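Local atomic coordinates of uncharacterized protein MJ0754 (PDB entry 3Q4N), a protein that is of unknown function but has a ferritin-like four-helix bundle and probably binds metal ions at a dinuclear centre. Residues I22-D33 / D72-S83. Sequence-based numbering, arbitrary orientation.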
# COMPACT_ATOMS: atom_id res chain seq x y z
N ILE B 22 -13.13 -9.44 3.55
CA ILE B 22 -12.71 -10.45 2.57
C ILE B 22 -11.19 -10.40 2.38
O ILE B 22 -10.51 -11.43 2.42
CB ILE B 22 -13.39 -10.29 1.18
CG1 ILE B 22 -14.85 -10.71 1.21
CG2 ILE B 22 -12.73 -11.16 0.15
CD1 ILE B 22 -15.81 -9.58 1.06
N GLU B 23 -10.67 -9.20 2.20
CA GLU B 23 -9.28 -9.05 1.77
C GLU B 23 -8.35 -9.43 2.90
O GLU B 23 -7.34 -10.12 2.69
CB GLU B 23 -9.01 -7.62 1.32
CG GLU B 23 -8.01 -7.52 0.17
CD GLU B 23 -7.67 -6.07 -0.16
OE1 GLU B 23 -8.00 -5.62 -1.30
OE2 GLU B 23 -7.10 -5.37 0.72
N MET B 24 -8.73 -8.99 4.10
CA MET B 24 -7.95 -9.22 5.29
C MET B 24 -7.95 -10.69 5.68
O MET B 24 -6.95 -11.19 6.19
CB MET B 24 -8.50 -8.39 6.42
CG MET B 24 -8.06 -6.93 6.37
SD MET B 24 -6.30 -6.64 6.09
CE MET B 24 -5.47 -7.56 7.36
N ARG B 25 -9.06 -11.37 5.44
CA ARG B 25 -9.16 -12.81 5.68
C ARG B 25 -8.09 -13.51 4.86
O ARG B 25 -7.36 -14.36 5.36
CB ARG B 25 -10.54 -13.34 5.31
CG ARG B 25 -10.68 -14.88 5.26
CD ARG B 25 -10.84 -15.50 6.65
NE ARG B 25 -11.00 -16.96 6.61
CZ ARG B 25 -10.60 -17.78 7.58
NH1 ARG B 25 -10.02 -17.31 8.68
NH2 ARG B 25 -10.77 -19.09 7.46
N GLU B 26 -7.99 -13.14 3.58
CA GLU B 26 -6.95 -13.71 2.76
C GLU B 26 -5.57 -13.11 2.98
O GLU B 26 -4.56 -13.77 2.71
CB GLU B 26 -7.32 -13.70 1.29
CG GLU B 26 -7.40 -15.11 0.73
CD GLU B 26 -8.34 -15.23 -0.45
OE1 GLU B 26 -8.73 -14.18 -1.03
OE2 GLU B 26 -8.66 -16.39 -0.80
N GLU B 27 -5.51 -11.88 3.48
CA GLU B 27 -4.21 -11.30 3.73
C GLU B 27 -3.46 -12.10 4.78
O GLU B 27 -2.30 -12.44 4.55
CB GLU B 27 -4.28 -9.82 4.06
CG GLU B 27 -2.98 -9.09 3.71
CD GLU B 27 -3.17 -7.59 3.42
OE1 GLU B 27 -2.53 -6.76 4.12
OE2 GLU B 27 -3.96 -7.24 2.51
N GLU B 28 -4.12 -12.43 5.90
CA GLU B 28 -3.53 -13.17 7.03
C GLU B 28 -3.15 -14.60 6.66
O GLU B 28 -2.24 -15.21 7.23
CB GLU B 28 -4.48 -13.20 8.23
CG GLU B 28 -4.93 -11.82 8.74
CD GLU B 28 -3.85 -11.01 9.51
OE1 GLU B 28 -3.32 -11.49 10.54
OE2 GLU B 28 -3.52 -9.86 9.10
N LYS B 29 -3.87 -15.14 5.69
CA LYS B 29 -3.57 -16.46 5.20
C LYS B 29 -2.26 -16.44 4.39
O LYS B 29 -1.42 -17.35 4.51
CB LYS B 29 -4.73 -17.01 4.38
CG LYS B 29 -4.47 -18.42 3.90
CD LYS B 29 -5.68 -19.07 3.29
CE LYS B 29 -5.29 -20.39 2.68
NZ LYS B 29 -4.50 -20.19 1.45
N LEU B 30 -2.08 -15.40 3.58
CA LEU B 30 -0.81 -15.21 2.89
C LEU B 30 0.34 -15.31 3.89
O LEU B 30 1.23 -16.18 3.77
CB LEU B 30 -0.77 -13.86 2.17
CG LEU B 30 0.58 -13.43 1.61
CD1 LEU B 30 1.18 -14.51 0.70
CD2 LEU B 30 0.46 -12.09 0.89
N ALA B 31 0.32 -14.43 4.88
CA ALA B 31 1.28 -14.43 5.96
C ALA B 31 1.49 -15.86 6.47
O ALA B 31 2.60 -16.36 6.49
CB ALA B 31 0.79 -13.53 7.08
N ARG B 32 0.40 -16.53 6.82
CA ARG B 32 0.51 -17.86 7.38
C ARG B 32 1.17 -18.85 6.40
O ARG B 32 2.15 -19.53 6.74
CB ARG B 32 -0.84 -18.35 7.89
CG ARG B 32 -0.73 -19.64 8.70
CD ARG B 32 -1.99 -20.54 8.61
NE ARG B 32 -2.33 -20.93 7.24
CZ ARG B 32 -3.50 -21.46 6.86
NH1 ARG B 32 -4.46 -21.67 7.76
NH2 ARG B 32 -3.71 -21.77 5.58
N ASP B 33 0.67 -18.91 5.17
CA ASP B 33 1.18 -19.85 4.16
C ASP B 33 2.64 -19.57 3.83
O ASP B 33 3.44 -20.50 3.59
CB ASP B 33 0.36 -19.80 2.88
CG ASP B 33 -1.10 -20.13 3.10
OD1 ASP B 33 -1.93 -19.63 2.31
OD2 ASP B 33 -1.44 -20.87 4.05
N ASP B 72 -17.33 -16.48 2.71
CA ASP B 72 -15.89 -16.64 2.97
C ASP B 72 -15.06 -16.91 1.69
O ASP B 72 -15.46 -17.75 0.87
CB ASP B 72 -15.71 -17.77 3.97
CG ASP B 72 -14.27 -18.03 4.35
OD1 ASP B 72 -13.40 -17.94 3.47
OD2 ASP B 72 -14.02 -18.33 5.53
N PRO B 73 -13.92 -16.21 1.51
CA PRO B 73 -13.09 -16.40 0.32
C PRO B 73 -12.17 -17.61 0.38
O PRO B 73 -11.83 -18.15 -0.67
CB PRO B 73 -12.28 -15.11 0.24
CG PRO B 73 -12.21 -14.61 1.61
CD PRO B 73 -13.43 -15.09 2.34
N VAL B 74 -11.77 -18.03 1.58
CA VAL B 74 -10.91 -19.22 1.75
C VAL B 74 -11.74 -20.50 1.58
O VAL B 74 -12.05 -21.20 2.56
CB VAL B 74 -10.18 -19.31 3.12
CG1 VAL B 74 -8.94 -20.17 2.98
CG2 VAL B 74 -9.80 -17.95 3.67
N LYS B 75 -12.10 -20.79 0.33
CA LYS B 75 -12.78 -22.04 0.01
C LYS B 75 -11.79 -23.20 0.21
O LYS B 75 -12.01 -24.07 1.07
CB LYS B 75 -13.38 -21.98 -1.40
CG LYS B 75 -14.88 -21.55 -1.46
CD LYS B 75 -15.13 -20.15 -2.06
CE LYS B 75 -16.65 -19.94 -2.33
NZ LYS B 75 -17.14 -18.52 -2.19
N ASN B 76 -10.69 -23.20 -0.55
CA ASN B 76 -9.62 -24.20 -0.39
C ASN B 76 -8.56 -23.76 0.64
O ASN B 76 -7.86 -22.76 0.42
CB ASN B 76 -8.98 -24.47 -1.76
CG ASN B 76 -7.88 -25.53 -1.72
OD1 ASN B 76 -7.65 -26.20 -0.71
ND2 ASN B 76 -7.18 -25.68 -2.85
N ASP B 77 -8.46 -24.49 1.75
CA ASP B 77 -7.51 -24.12 2.82
C ASP B 77 -6.02 -24.25 2.47
O ASP B 77 -5.16 -23.58 3.06
CB ASP B 77 -7.79 -24.88 4.12
CG ASP B 77 -6.74 -24.59 5.19
OD1 ASP B 77 -5.78 -25.38 5.30
OD2 ASP B 77 -6.82 -23.54 5.88
N SER B 78 -5.72 -25.13 1.51
CA SER B 78 -4.34 -25.50 1.20
C SER B 78 -3.38 -24.34 1.13
O SER B 78 -3.75 -23.18 0.86
CB SER B 78 -4.24 -26.29 -0.12
OG SER B 78 -4.60 -27.66 0.06
N ILE B 79 -2.13 -24.69 1.39
CA ILE B 79 -1.05 -23.73 1.35
C ILE B 79 -0.97 -23.14 -0.05
O ILE B 79 -1.03 -23.86 -1.04
CB ILE B 79 0.27 -24.38 1.77
CG1 ILE B 79 0.29 -24.57 3.29
CG2 ILE B 79 1.43 -23.51 1.31
CD1 ILE B 79 1.35 -25.54 3.82
N GLY B 80 -0.89 -21.82 -0.11
CA GLY B 80 -0.58 -21.12 -1.36
C GLY B 80 -1.72 -20.98 -2.34
O GLY B 80 -1.51 -20.59 -3.48
N VAL B 81 -2.93 -21.30 -1.88
CA VAL B 81 -4.12 -21.21 -2.71
C VAL B 81 -5.01 -20.03 -2.28
O VAL B 81 -5.32 -19.88 -1.09
CB VAL B 81 -4.91 -22.51 -2.62
CG1 VAL B 81 -6.02 -22.54 -3.69
CG2 VAL B 81 -3.97 -23.70 -2.76
N PHE B 82 -5.42 -19.20 -3.24
CA PHE B 82 -6.17 -17.96 -2.94
C PHE B 82 -7.19 -17.61 -4.02
O PHE B 82 -6.89 -17.71 -5.20
CB PHE B 82 -5.20 -16.77 -2.81
CG PHE B 82 -4.25 -16.89 -1.66
CD1 PHE B 82 -4.54 -16.34 -0.44
CD2 PHE B 82 -3.05 -17.56 -1.82
CE1 PHE B 82 -3.67 -16.45 0.63
CE2 PHE B 82 -2.17 -17.69 -0.76
CZ PHE B 82 -2.48 -17.12 0.46
N SER B 83 -8.38 -17.17 -3.59
CA SER B 83 -9.34 -16.52 -4.48
C SER B 83 -8.63 -15.40 -5.20
O SER B 83 -8.15 -15.58 -6.33
CB SER B 83 -10.49 -15.89 -3.70
OG SER B 83 -11.37 -16.87 -3.18
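K29 leaves its helix with CG anti to the backbone N (chi1 -178°) and runs extended until a bend at chi4 brings NZ over one face of the F82 ring, whose CG lies anti to its own carbonyl carbon (chi1 -64°), a setting that turns the ring's edge to the helix. The contact joins helix 15-42 of the ferritin-like four-helix bundle to the loop between helices 45-68 and 85-98. Three oxygens grip the ammonium: NZ of K29 donates to O of V81 at 2.7 Å and to O of S78, the two ends of a type II beta turn, and forms a salt bridge with OD1 of D33 at 2.8 Å. The same NZ stands 4.0 Å from the centroid of the F82 ring and 17° off the normal, a cation-pi geometry. A methionine in place of K29 would probably leave both turn carbonyls and OD1 of D33 without their shared cation, and the turn less firmly held. CG of E26 meets the ring edge in plane at CD1, while CB of L30 packs against CZ. R32, whose NH1 also hydrogen-bonds to Q55, probably steadies D33: its NH2 reaches the syn lone pair of OD2, which lies almost in the guanidinium plane, and its NH1 extends the network to OD2 of D77 by a longer salt bridge of 3.5 Å. Towards the start of 22-33, CG2 of V74 packs on CG of R25 at 3.6 Å, and CG of P73 lies against CG2 of I22. OD2 of D72 makes a long salt bridge to NE of R25, its carboxylate nearly perpendicular to the guanidinium, and another to NZ of K62. At the other end of the loop, N of S83 donates to OE2 of E26 at 2.9 Å, from above the carboxylate plane.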